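PDB 6AEM: PKD domain, which binds calcium through a beta-sandwich module of the Vibrio anguillarum protease Epp, although its wider function is unknown. Local coordinates for residues E4-F12 with T69-R80. Residues are numbered along the deposited sequence; the frame is centred on the assembly and turned at random.
Sequences ENQAPVANF and TDDKGATNTTTR. With CA (calcium ion), chain C.
N5 and D70 meet at a calcium ion and also bond directly. OD1 of N5 and OD2 of D70 each lie 2.4 Å from the metal, which the carbonyl O of Q6 and a water also bind; D29 and D31 complete the site. A chi1 of 179° swings the amide of N5 away from its own backbone N and over toward D70, where ND2 donates to the syn lone pair of OD2 at 3.1 Å, within its own amide plane. The other carboxylate oxygen, OD1 of D70, accepts the backbone N of K72, making an Asx turn over the type I turn D70-G73, and A74 N adds a second bond from the opposite face. Together these grips hold the carboxylate's rotation.

Beyond the metal, P8 packs its CD 3.9 Å from CB of A74. Alternate side chains of strand 75-84 then bond to every second backbone carbonyl of the 4-12 segment: ND2 of N76 runs almost straight to O of P8 (2.7 Å), OG1 of T78 gives its proton to O of A10 from above the carbonyl plane, and NE of R80 reaches O of F12 (2.8 Å). In the conformer modelled here, side-chain OD1 of N11 takes NH2 of R80 on an in-plane lone pair, while R80 CD lies over the F12 ring face in a CH-pi contact.

Side chains thus seam the lead-in to strand 12-17 along edge strand 75-84, joining the two sheets of the PKD sandwich; P8 and F12 rest inward on V68 and L66 of strand 60-70.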
# COMPACT_ATOMS: atom_id res chain seq x y z
N GLU A 4 23.54 2.75 11.76
CA GLU A 4 22.39 3.17 12.53
C GLU A 4 21.34 3.69 11.57
O GLU A 4 20.59 4.61 11.89
CB GLU A 4 22.79 4.26 13.49
CG GLU A 4 23.67 5.29 12.83
CD GLU A 4 23.75 6.54 13.67
OE1 GLU A 4 23.65 6.42 14.91
OE2 GLU A 4 23.89 7.64 13.09
N ASN A 5 21.28 3.09 10.39
CA ASN A 5 20.15 3.35 9.50
C ASN A 5 18.82 3.12 10.21
O ASN A 5 18.64 2.14 10.93
CB ASN A 5 20.23 2.42 8.31
CG ASN A 5 19.08 2.62 7.36
OD1 ASN A 5 18.67 3.76 7.08
ND2 ASN A 5 18.51 1.52 6.89
N GLN A 6 17.88 4.03 9.98
CA GLN A 6 16.49 3.82 10.39
C GLN A 6 15.74 3.13 9.26
O GLN A 6 15.82 3.56 8.11
CB GLN A 6 15.84 5.16 10.74
CG GLN A 6 16.53 5.93 11.86
CD GLN A 6 15.87 7.28 12.15
OE1 GLN A 6 14.64 7.38 12.31
NE2 GLN A 6 16.69 8.32 12.20
N ALA A 7 15.05 2.02 9.58
CA ALA A 7 14.23 1.35 8.57
C ALA A 7 13.10 2.30 8.15
O ALA A 7 12.63 3.13 8.95
CB ALA A 7 13.64 0.06 9.13
N PRO A 8 12.67 2.23 6.91
CA PRO A 8 11.65 3.16 6.42
C PRO A 8 10.31 2.92 7.10
O PRO A 8 10.02 1.87 7.67
CB PRO A 8 11.60 2.84 4.91
CG PRO A 8 11.99 1.39 4.84
CD PRO A 8 13.05 1.23 5.90
N VAL A 9 9.48 3.95 7.00
CA VAL A 9 8.12 3.95 7.55
C VAL A 9 7.14 3.68 6.42
O VAL A 9 7.08 4.45 5.46
CB VAL A 9 7.79 5.29 8.22
CG1 VAL A 9 6.36 5.28 8.74
CG2 VAL A 9 8.76 5.61 9.34
N ALA A 10 6.41 2.58 6.50
CA ALA A 10 5.35 2.23 5.55
C ALA A 10 4.01 2.64 6.13
O ALA A 10 3.66 2.24 7.25
CB ALA A 10 5.33 0.74 5.25
N ASN A 11 3.28 3.48 5.41
CA ASN A 11 1.94 3.84 5.85
C ASN A 11 1.14 4.38 4.68
O ASN A 11 1.70 4.88 3.71
CB ASN A 11 1.97 4.88 6.96
CG ASN A 11 0.63 5.05 7.59
OD1 ASN A 11 -0.23 4.15 7.56
ND2 ASN A 11 0.41 6.21 8.18
N PHE A 12 -0.18 4.26 4.80
CA PHE A 12 -1.08 4.66 3.74
C PHE A 12 -2.49 4.79 4.30
O PHE A 12 -2.78 4.34 5.41
CB PHE A 12 -1.01 3.68 2.55
CG PHE A 12 -1.49 2.28 2.88
CD1 PHE A 12 -2.82 1.92 2.68
CD2 PHE A 12 -0.61 1.32 3.36
CE1 PHE A 12 -3.27 0.63 2.99
CE2 PHE A 12 -1.05 0.04 3.65
CZ PHE A 12 -2.37 -0.29 3.46
N THR A 69 11.02 0.03 0.57
CA THR A 69 12.46 -0.21 0.70
C THR A 69 13.21 1.12 0.67
O THR A 69 12.91 1.96 -0.18
CB THR A 69 12.96 -1.11 -0.47
OG1 THR A 69 12.17 -2.31 -0.52
CG2 THR A 69 14.42 -1.49 -0.33
N ASP A 70 14.21 1.29 1.53
CA ASP A 70 15.00 2.51 1.56
C ASP A 70 16.29 2.36 0.74
O ASP A 70 16.56 1.34 0.10
CB ASP A 70 15.22 3.06 2.97
CG ASP A 70 16.28 2.31 3.78
OD1 ASP A 70 17.00 1.42 3.24
OD2 ASP A 70 16.36 2.62 5.01
N ASP A 71 17.07 3.45 0.71
CA ASP A 71 18.31 3.57 -0.07
C ASP A 71 19.41 2.63 0.38
O ASP A 71 20.39 2.46 -0.35
CB ASP A 71 18.82 5.02 -0.05
CG ASP A 71 19.02 5.54 1.36
OD1 ASP A 71 18.04 5.74 2.10
OD2 ASP A 71 20.18 5.78 1.72
N LYS A 72 19.26 2.02 1.56
CA LYS A 72 20.20 1.02 2.07
C LYS A 72 19.68 -0.41 1.95
O LYS A 72 20.39 -1.37 2.32
CB LYS A 72 20.56 1.34 3.53
CG LYS A 72 21.09 2.74 3.74
CD LYS A 72 22.42 2.94 3.08
CE LYS A 72 22.98 4.32 3.43
NZ LYS A 72 24.08 4.68 2.51
N GLY A 73 18.46 -0.59 1.44
CA GLY A 73 17.87 -1.90 1.30
C GLY A 73 17.03 -2.36 2.47
O GLY A 73 16.50 -3.46 2.43
N ALA A 74 16.85 -1.52 3.48
CA ALA A 74 15.99 -1.88 4.60
C ALA A 74 14.53 -1.77 4.19
O ALA A 74 14.17 -0.96 3.33
CB ALA A 74 16.24 -1.00 5.81
N THR A 75 13.67 -2.58 4.81
CA THR A 75 12.26 -2.65 4.45
C THR A 75 11.36 -2.54 5.67
O THR A 75 11.78 -2.67 6.81
CB THR A 75 11.91 -3.95 3.71
OG1 THR A 75 12.18 -5.08 4.55
CG2 THR A 75 12.78 -4.11 2.46
N ASN A 76 10.08 -2.26 5.39
CA ASN A 76 9.04 -2.39 6.39
C ASN A 76 7.74 -2.61 5.63
O ASN A 76 7.58 -2.11 4.51
CB ASN A 76 8.92 -1.19 7.34
CG ASN A 76 9.60 -1.42 8.71
OD1 ASN A 76 9.58 -2.51 9.31
ND2 ASN A 76 10.20 -0.34 9.22
N THR A 77 6.82 -3.30 6.29
CA THR A 77 5.53 -3.64 5.71
C THR A 77 4.43 -3.19 6.66
O THR A 77 4.47 -3.49 7.84
CB THR A 77 5.38 -5.17 5.47
OG1 THR A 77 6.42 -5.62 4.61
CG2 THR A 77 4.00 -5.55 4.89
N THR A 78 3.42 -2.54 6.10
CA THR A 78 2.20 -2.18 6.83
C THR A 78 1.01 -2.70 6.06
O THR A 78 0.98 -2.60 4.84
CB THR A 78 2.12 -0.68 7.10
OG1 THR A 78 3.19 -0.33 7.98
CG2 THR A 78 0.78 -0.31 7.73
N THR A 79 0.04 -3.27 6.78
CA THR A 79 -1.17 -3.78 6.13
C THR A 79 -2.40 -3.18 6.80
O THR A 79 -2.37 -2.84 7.97
CB THR A 79 -1.28 -5.32 6.11
OG1 THR A 79 -1.70 -5.81 7.39
CG2 THR A 79 0.05 -5.98 5.73
N ARG A 80 -3.51 -3.11 6.06
CA ARG A 80 -4.78 -2.63 6.60
C ARG A 80 -5.91 -3.42 5.95
O ARG A 80 -5.90 -3.62 4.74
CB ARG A 80 -5.03 -1.15 6.32
CG ARG A 80 -3.98 -0.20 6.82
CD ARG A 80 -4.44 1.25 6.46
NE ARG A 80 -3.60 2.23 7.12
CZ ARG A 80 -3.66 2.51 8.41
NH1 ARG A 80 -4.59 1.97 9.18
NH2 ARG A 80 -2.80 3.40 8.90
CA CA C . 16.67 4.68 6.21
O HOH W 1 18.45 5.22 4.72